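PDB 5HIU: GTPase activator-like protein from Chaetomium thermophilum, which is a TSC2 (tuberin) homologue that probably acts as a GTPase activator, represented here by its all-helical N-terminal part. Local coordinates for residues A42-K45 with L46-A49; E101-H104 with T105-P109; L430-R433 with V434-I438. All blocks are in the same frame, centred on the assembly; numbering follows the deposited sequence.

Interaction 1. Residues A42-K45 with L46-A49; sequences AANK and LRFA
Helix 36-52 carries a side-chain bridge one turn long, in which Arg47 reaches back to Asn44. The two side chains lie side by side and point the same way. Arg47 NH1 donates to Asn44 OD1 at 3.0 Å, and the N-H...O angle of 158° makes this a fairly straight bond. OD1 sits at the edge of the guanidinium, near its plane. Relative to the amide, the donor stands well above the carbonyl plane, 56° out of it, so it is not aligned with a lone pair. The amide and guanidinium planes are almost perpendicular. The Arg47 chain leaves with CG anti to the backbone N and then bends at chi3 (80°), which brings NH1 back over the turn, 3.4 Å from Asn44 CA. The other end of the amide is also held. Asn44 ND2 bonds to Val40 O, one turn earlier, so partners at both ends probably restrict the rotation of the amide.

The row of helices in this N-terminal region is consistent with an alpha-solenoid, and helix 36-52 packs against helices 22-33 and 75-89. Arg47 also touches Glu83 and Glu87 of helix 75-89. Leu46 is buried against Leu27 and Leu31 on one neighbour and Leu84 on the other. Its CB lies 3.4 Å from Ala42 O, the acceptor of its own backbone N at 2.8 Å. Arg47 N bonds to Ala43 O at 2.9 Å, and Ala49 N to Lys45 O at 2.8 Å. Phe48 N is shared between weak bonds to Asn44 O and Lys45 O. The Phe48 ring rises beside the first of these carbonyls, with CD1 3.4 Å from Asn44 O, and the edge of the ring meets Arg47 NH2.

Interaction 2. Residues E101-H104 with T105-P109; sequences EYFH and TLTGP
Phe103 lies with one ring face under the methyl group of Thr107. CG2 of Thr107 is 3.7 Å from the centroid of the Phe103 ring and 20° off the ring normal, a CH-pi contact. The methyl sits toward the rim, 3.5 Å from Phe103 CE1. Phe103 has CG anti to its backbone N (chi1 173°), which swings the ring forward along the helix to meet the residue one turn later. The ring also stacks with Phe135 and packs among Leu122, Leu125 and Leu142, so it is enclosed by aromatic and aliphatic groups.

A second threonine turns back to the backbone. Thr105 OG1 donates to Glu101 O at 2.7 Å, while Thr105 N bonds to the same oxygen at 3.1 Å. The two donors come from opposite faces of the carbonyl plane, and one residue thus grips this oxygen twice. OG1 also receives a weak hydrogen bond from Trp62 NE1. The buried Leu106 places CG 3.5 Å from Tyr102 O, and its side chain packs on Ala121, Leu125 and Trp82. Its N makes a straight bond to Tyr102 O at 2.8 Å.

Thr107 N bonds to Phe103 O at 3.0 Å, but the next bond, from Gly108 N to His104 O, is weak. Gly108 is the first residue to leave helical backbone angles, and Pro109 follows it. The C-terminal end of helix 96-107 packs against helices 115-126, 139-163 and 75-89, consistent with the helix packing of an alpha-solenoid.

Interaction 3. Residues L430-R433 with V434-I438; sequences LILR and VENLI
Arg433 reaches along the helix to lie across Leu437, one turn further on. Its CB lies beside the next peptide, 3.1 Å from Val434 N, and CG is 3.7 Å from the same nitrogen. CG stands anti to the backbone N (chi1 -178°), and a bend at chi2 then carries the chain forward. NE comes 4.2 Å from Leu437 CG, but its polar partner is Phe366 O, to which it is hydrogen-bonded. At the tip, NH2 is 4.0 Å from Leu437 CD2, and CZ is about as near. This methyl sits over one face of the guanidinium, offset toward the rim. One face of the flat group thus lies against an aliphatic methyl, while its N-H groups can bond within their own plane. NH2 is also hydrogen-bonded elsewhere in the structure.

On the buried side, Leu430 CD1 meets Val434 CG2 at 3.9 Å, and the two side chains cross at a slant. On another side, the extended Glu435 runs back along the helix. Its OE1 approaches Ile431 CG2 and its OE2 approaches Leu432 CD1, both loosely. Asn436 OD1 lies 3.0 Å from Leu432 O; both are acceptors, so no hydrogen bond joins them. Four backbone bonds hold the turns, among them a very straight one from Val434 N to Leu430 O (177° at the hydrogen).

Helix 423-441 is packed on three neighbours. Leu430 and Leu437 touch Phe366 of helix 352-366, Val434 touches Phe386 of helix 383-391, and Ile431 and Ile438 lie on helix 448-459.

From the N terminus the contacts follow in series, and none nests in or crosses another. Each joins continuous residues, so none closes a loop. Interaction 1 lies in helix 36-52 and interaction 2 at the end of helix 96-107. Their centres are 21 Å apart, and no atoms touch. Helix 75-89 links them, since side chains from both pack on it. Interaction 3 belongs to helix 423-441, near the C-terminal end. It lies on the opposite side of the chain's centre, with its centre 78 Å from that of interaction 1. Interactions 1 and 3 lie toward the two ends of an elongated helical array, with interaction 2 further in on the side of interaction 1.

Interaction 1. Residues A42-K45 with L46-A49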
loop_
_atom_site.group_PDB
_atom_site.type_symbol
_atom_site.label_atom_id
_atom_site.label_comp_id
_atom_site.label_asym_id
_atom_site.label_seq_id
_atom_site.Cartn_x
_atom_site.Cartn_y
_atom_site.Cartn_z
ATOM N N ALA A 42 -34.166 -19.329 20.643
ATOM C CA ALA A 42 -33.181 -20.126 21.372
ATOM C C ALA A 42 -31.785 -19.592 21.091
ATOM O O ALA A 42 -30.982 -19.360 22.011
ATOM C CB ALA A 42 -33.278 -21.581 20.953
ATOM N N ALA A 43 -31.524 -19.386 19.804
ATOM C CA ALA A 43 -30.300 -18.785 19.356
ATOM C C ALA A 43 -30.004 -17.528 20.153
ATOM O O ALA A 43 -28.874 -17.323 20.608
ATOM C CB ALA A 43 -30.390 -18.464 17.871
ATOM N N ASN A 44 -31.012 -16.681 20.313
ATOM C CA ASN A 44 -30.809 -15.403 20.978
ATOM C C ASN A 44 -30.515 -15.587 22.465
ATOM O O ASN A 44 -29.704 -14.867 23.037
ATOM C CB ASN A 44 -32.032 -14.486 20.801
ATOM C CG ASN A 44 -31.983 -13.677 19.524
ATOM O OD1 ASN A 44 -31.433 -12.581 19.493
ATOM N ND2 ASN A 44 -32.575 -14.199 18.471
ATOM N N LYS A 45 -31.193 -16.545 23.090
ATOM C CA LYS A 45 -31.004 -16.802 24.512
ATOM C C LYS A 45 -29.650 -17.437 24.786
ATOM O O LYS A 45 -28.896 -16.962 25.629
ATOM C CB LYS A 45 -32.101 -17.708 25.031
ATOM C CG LYS A 45 -33.432 -16.997 25.132
ATOM C CD LYS A 45 -34.548 -17.967 25.398
ATOM C CE LYS A 45 -35.853 -17.253 25.677
ATOM N NZ LYS A 45 -36.896 -18.299 25.852
ATOM N N LEU A 46 -29.347 -18.515 24.070
ATOM C CA LEU A 46 -28.005 -19.092 24.088
ATOM C C LEU A 46 -26.925 -18.050 23.863
ATOM O O LEU A 46 -25.900 -18.060 24.526
ATOM C CB LEU A 46 -27.869 -20.152 23.008
ATOM C CG LEU A 46 -28.422 -21.478 23.458
ATOM C CD1 LEU A 46 -28.674 -22.378 22.258
ATOM C CD2 LEU A 46 -27.457 -22.102 24.445
ATOM N N ARG A 47 -27.134 -17.144 22.930
ATOM C CA ARG A 47 -26.110 -16.149 22.722
ATOM C C ARG A 47 -25.848 -15.429 24.025
ATOM O O ARG A 47 -24.721 -15.048 24.299
ATOM C CB ARG A 47 -26.482 -15.165 21.634
ATOM C CG ARG A 47 -25.335 -14.271 21.268
ATOM C CD ARG A 47 -25.723 -13.290 20.190
ATOM N NE ARG A 47 -26.464 -12.136 20.699
ATOM C CZ ARG A 47 -27.792 -12.013 20.697
ATOM N NH1 ARG A 47 -28.566 -12.975 20.215
ATOM N NH2 ARG A 47 -28.352 -10.908 21.172
ATOM N N PHE A 48 -26.892 -15.251 24.825
ATOM C CA PHE A 48 -26.755 -14.682 26.166
ATOM C C PHE A 48 -26.087 -15.669 27.126
ATOM O O PHE A 48 -25.194 -15.295 27.882
ATOM C CB PHE A 48 -28.129 -14.226 26.706
ATOM C CG PHE A 48 -28.437 -12.795 26.399
ATOM C CD1 PHE A 48 -28.550 -12.369 25.085
ATOM C CD2 PHE A 48 -28.580 -11.867 27.416
ATOM C CE1 PHE A 48 -28.805 -11.044 24.785
ATOM C CE2 PHE A 48 -28.834 -10.541 27.123
ATOM C CZ PHE A 48 -28.939 -10.126 25.806
ATOM N N ALA A 49 -26.525 -16.925 27.081
ATOM C CA ALA A 49 -25.993 -17.998 27.928
ATOM C C ALA A 49 -24.502 -18.212 27.740
ATOM O O ALA A 49 -23.736 -18.258 28.706
ATOM C CB ALA A 49 -26.720 -19.294 27.627
#

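Interaction 2. Residues E101-H104 with T105-P109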
loop_
_atom_site.group_PDB
_atom_site.type_symbol
_atom_site.label_atom_id
_atom_site.label_comp_id
_atom_site.label_asym_id
_atom_site.label_seq_id
_atom_site.Cartn_x
_atom_site.Cartn_y
_atom_site.Cartn_z
ATOM N N GLU A 101 -13.639 -26.580 11.531
ATOM C CA GLU A 101 -15.021 -26.707 11.138
ATOM C C GLU A 101 -15.739 -25.384 11.256
ATOM O O GLU A 101 -16.660 -25.060 10.493
ATOM C CB GLU A 101 -15.698 -27.760 11.996
ATOM C CG GLU A 101 -17.021 -28.231 11.426
ATOM C CD GLU A 101 -17.557 -29.442 12.155
ATOM O OE1 GLU A 101 -16.760 -30.396 12.434
ATOM O OE2 GLU A 101 -18.785 -29.418 12.437
ATOM N N TYR A 102 -15.307 -24.599 12.222
ATOM C CA TYR A 102 -15.816 -23.264 12.350
ATOM C C TYR A 102 -15.389 -22.419 11.143
ATOM O O TYR A 102 -16.209 -21.751 10.515
ATOM C CB TYR A 102 -15.358 -22.660 13.675
ATOM C CG TYR A 102 -15.747 -23.477 14.910
ATOM C CD1 TYR A 102 -16.785 -24.402 14.880
ATOM C CD2 TYR A 102 -15.080 -23.301 16.113
ATOM C CE1 TYR A 102 -17.116 -25.135 16.002
ATOM C CE2 TYR A 102 -15.413 -24.019 17.235
ATOM C CZ TYR A 102 -16.430 -24.928 17.171
ATOM O OH TYR A 102 -16.757 -25.632 18.289
ATOM N N PHE A 103 -14.126 -22.483 10.772
ATOM C CA PHE A 103 -13.670 -21.699 9.628
ATOM C C PHE A 103 -14.485 -22.006 8.354
ATOM O O PHE A 103 -14.888 -21.114 7.639
ATOM C CB PHE A 103 -12.180 -21.928 9.407
ATOM C CG PHE A 103 -11.651 -21.299 8.166
ATOM C CD1 PHE A 103 -11.201 -19.987 8.175
ATOM C CD2 PHE A 103 -11.579 -22.021 6.982
ATOM C CE1 PHE A 103 -10.692 -19.402 7.024
ATOM C CE2 PHE A 103 -11.076 -21.438 5.831
ATOM C CZ PHE A 103 -10.629 -20.131 5.849
ATOM N N HIS A 104 -14.739 -23.265 8.064
ATOM C CA HIS A 104 -15.441 -23.590 6.830
ATOM C C HIS A 104 -16.908 -23.234 6.878
ATOM O O HIS A 104 -17.486 -22.860 5.854
ATOM C CB HIS A 104 -15.223 -25.040 6.488
ATOM C CG HIS A 104 -13.807 -25.322 6.116
ATOM N ND1 HIS A 104 -12.950 -26.045 6.920
ATOM C CD2 HIS A 104 -13.079 -24.923 5.050
ATOM C CE1 HIS A 104 -11.760 -26.103 6.351
ATOM N NE2 HIS A 104 -11.812 -25.431 5.213
ATOM N N THR A 105 -17.500 -23.331 8.068
ATOM C CA THR A 105 -18.855 -22.867 8.286
ATOM C C THR A 105 -18.943 -21.350 8.062
ATOM O O THR A 105 -19.802 -20.869 7.325
ATOM C CB THR A 105 -19.301 -23.176 9.726
ATOM O OG1 THR A 105 -19.303 -24.580 9.944
ATOM C CG2 THR A 105 -20.683 -22.619 10.027
ATOM N N LEU A 106 -18.060 -20.597 8.706
ATOM C CA LEU A 106 -18.172 -19.152 8.654
ATOM C C LEU A 106 -17.718 -18.525 7.334
ATOM O O LEU A 106 -18.147 -17.431 7.021
ATOM C CB LEU A 106 -17.437 -18.515 9.827
ATOM C CG LEU A 106 -15.919 -18.347 9.716
ATOM C CD1 LEU A 106 -15.492 -17.082 8.960
ATOM C CD2 LEU A 106 -15.317 -18.346 11.119
ATOM N N THR A 107 -16.874 -19.199 6.560
ATOM C CA THR A 107 -16.233 -18.571 5.403
ATOM C C THR A 107 -16.878 -18.899 4.084
ATOM O O THR A 107 -16.685 -18.164 3.115
ATOM C CB THR A 107 -14.770 -18.998 5.270
ATOM O OG1 THR A 107 -14.684 -20.428 5.298
ATOM C CG2 THR A 107 -13.977 -18.447 6.384
ATOM N N GLY A 108 -17.620 -19.996 4.037
ATOM C CA GLY A 108 -18.243 -20.466 2.802
ATOM C C GLY A 108 -19.464 -19.675 2.352
ATOM O O GLY A 108 -19.678 -18.554 2.813
ATOM N N PRO A 109 -20.247 -20.245 1.410
ATOM C CA PRO A 109 -21.459 -19.638 0.867
ATOM C C PRO A 109 -22.286 -18.929 1.924
ATOM O O PRO A 109 -22.755 -19.558 2.868
ATOM C CB PRO A 109 -22.227 -20.844 0.315
ATOM C CG PRO A 109 -21.160 -21.809 -0.097
ATOM C CD PRO A 109 -19.896 -21.474 0.665
#

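Interaction 3. Residues L430-R433 with V434-I438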
loop_
_atom_site.group_PDB
_atom_site.type_symbol
_atom_site.label_atom_id
_atom_site.label_comp_id
_atom_site.label_asym_id
_atom_site.label_seq_id
_atom_site.Cartn_x
_atom_site.Cartn_y
_atom_site.Cartn_z
ATOM N N LEU A 430 20.046 26.990 -7.774
ATOM C CA LEU A 430 21.239 26.292 -8.256
ATOM C C LEU A 430 22.397 27.262 -8.582
ATOM O O LEU A 430 23.532 27.110 -8.110
ATOM C CB LEU A 430 20.880 25.479 -9.498
ATOM C CG LEU A 430 21.949 24.547 -10.061
ATOM C CD1 LEU A 430 22.439 23.554 -9.014
ATOM C CD2 LEU A 430 21.383 23.825 -11.279
ATOM N N ILE A 431 22.103 28.262 -9.395
ATOM C CA ILE A 431 23.073 29.299 -9.644
ATOM C C ILE A 431 23.690 29.704 -8.311
ATOM O O ILE A 431 24.906 29.656 -8.160
ATOM C CB ILE A 431 22.453 30.518 -10.378
ATOM C CG1 ILE A 431 21.988 30.136 -11.803
ATOM C CG2 ILE A 431 23.437 31.682 -10.418
ATOM C CD1 ILE A 431 22.812 29.050 -12.472
ATOM N N LEU A 432 22.861 30.051 -7.332
ATOM C CA LEU A 432 23.394 30.528 -6.060
ATOM C C LEU A 432 24.339 29.499 -5.444
ATOM O O LEU A 432 25.429 29.849 -4.984
ATOM C CB LEU A 432 22.278 30.895 -5.068
ATOM C CG LEU A 432 22.756 31.626 -3.800
ATOM C CD1 LEU A 432 23.357 32.987 -4.114
ATOM C CD2 LEU A 432 21.637 31.783 -2.787
ATOM N N ARG A 433 23.924 28.238 -5.455
ATOM C CA ARG A 433 24.725 27.159 -4.874
ATOM C C ARG A 433 26.037 26.913 -5.630
ATOM O O ARG A 433 27.086 26.801 -5.012
ATOM C CB ARG A 433 23.919 25.866 -4.827
ATOM C CG ARG A 433 24.641 24.691 -4.192
ATOM C CD ARG A 433 25.135 24.995 -2.783
ATOM N NE ARG A 433 25.758 23.815 -2.182
ATOM C CZ ARG A 433 26.468 23.814 -1.055
ATOM N NH1 ARG A 433 26.655 24.935 -0.369
ATOM N NH2 ARG A 433 26.993 22.678 -0.608
ATOM N N VAL A 434 25.962 26.816 -6.958
ATOM C CA VAL A 434 27.137 26.589 -7.788
ATOM C C VAL A 434 28.086 27.767 -7.656
ATOM O O VAL A 434 29.311 27.624 -7.644
ATOM C CB VAL A 434 26.752 26.433 -9.265
ATOM C CG1 VAL A 434 27.989 26.497 -10.161
ATOM C CG2 VAL A 434 26.007 25.125 -9.478
ATOM N N GLU A 435 27.483 28.937 -7.577
ATOM C CA GLU A 435 28.187 30.169 -7.313
ATOM C C GLU A 435 28.927 30.106 -5.985
ATOM O O GLU A 435 30.092 30.472 -5.904
ATOM C CB GLU A 435 27.161 31.284 -7.305
ATOM C CG GLU A 435 27.684 32.674 -7.098
ATOM C CD GLU A 435 26.605 33.697 -7.378
ATOM O OE1 GLU A 435 26.114 33.738 -8.526
ATOM O OE2 GLU A 435 26.241 34.443 -6.448
ATOM N N ASN A 436 28.249 29.629 -4.952
ATOM C CA ASN A 436 28.858 29.487 -3.629
ATOM C C ASN A 436 29.975 28.470 -3.584
ATOM O O ASN A 436 30.941 28.654 -2.847
ATOM C CB ASN A 436 27.819 29.082 -2.575
ATOM C CG ASN A 436 27.005 30.249 -2.062
ATOM O OD1 ASN A 436 25.781 30.166 -1.979
ATOM N ND2 ASN A 436 27.676 31.333 -1.692
ATOM N N LEU A 437 29.823 27.381 -4.334
ATOM C CA LEU A 437 30.813 26.314 -4.326
ATOM C C LEU A 437 32.126 26.821 -4.889
ATOM O O LEU A 437 33.188 26.554 -4.335
ATOM C CB LEU A 437 30.331 25.122 -5.129
ATOM C CG LEU A 437 29.284 24.270 -4.409
ATOM C CD1 LEU A 437 28.566 23.416 -5.429
ATOM C CD2 LEU A 437 29.878 23.375 -3.332
ATOM N N ILE A 438 32.042 27.580 -5.972
ATOM C CA ILE A 438 33.208 28.190 -6.557
ATOM C C ILE A 438 33.857 29.106 -5.540
ATOM O O ILE A 438 35.057 29.029 -5.297
ATOM C CB ILE A 438 32.848 29.035 -7.792
ATOM C CG1 ILE A 438 32.315 28.131 -8.905
ATOM C CG2 ILE A 438 34.064 29.827 -8.285
ATOM C CD1 ILE A 438 31.565 28.880 -9.979
#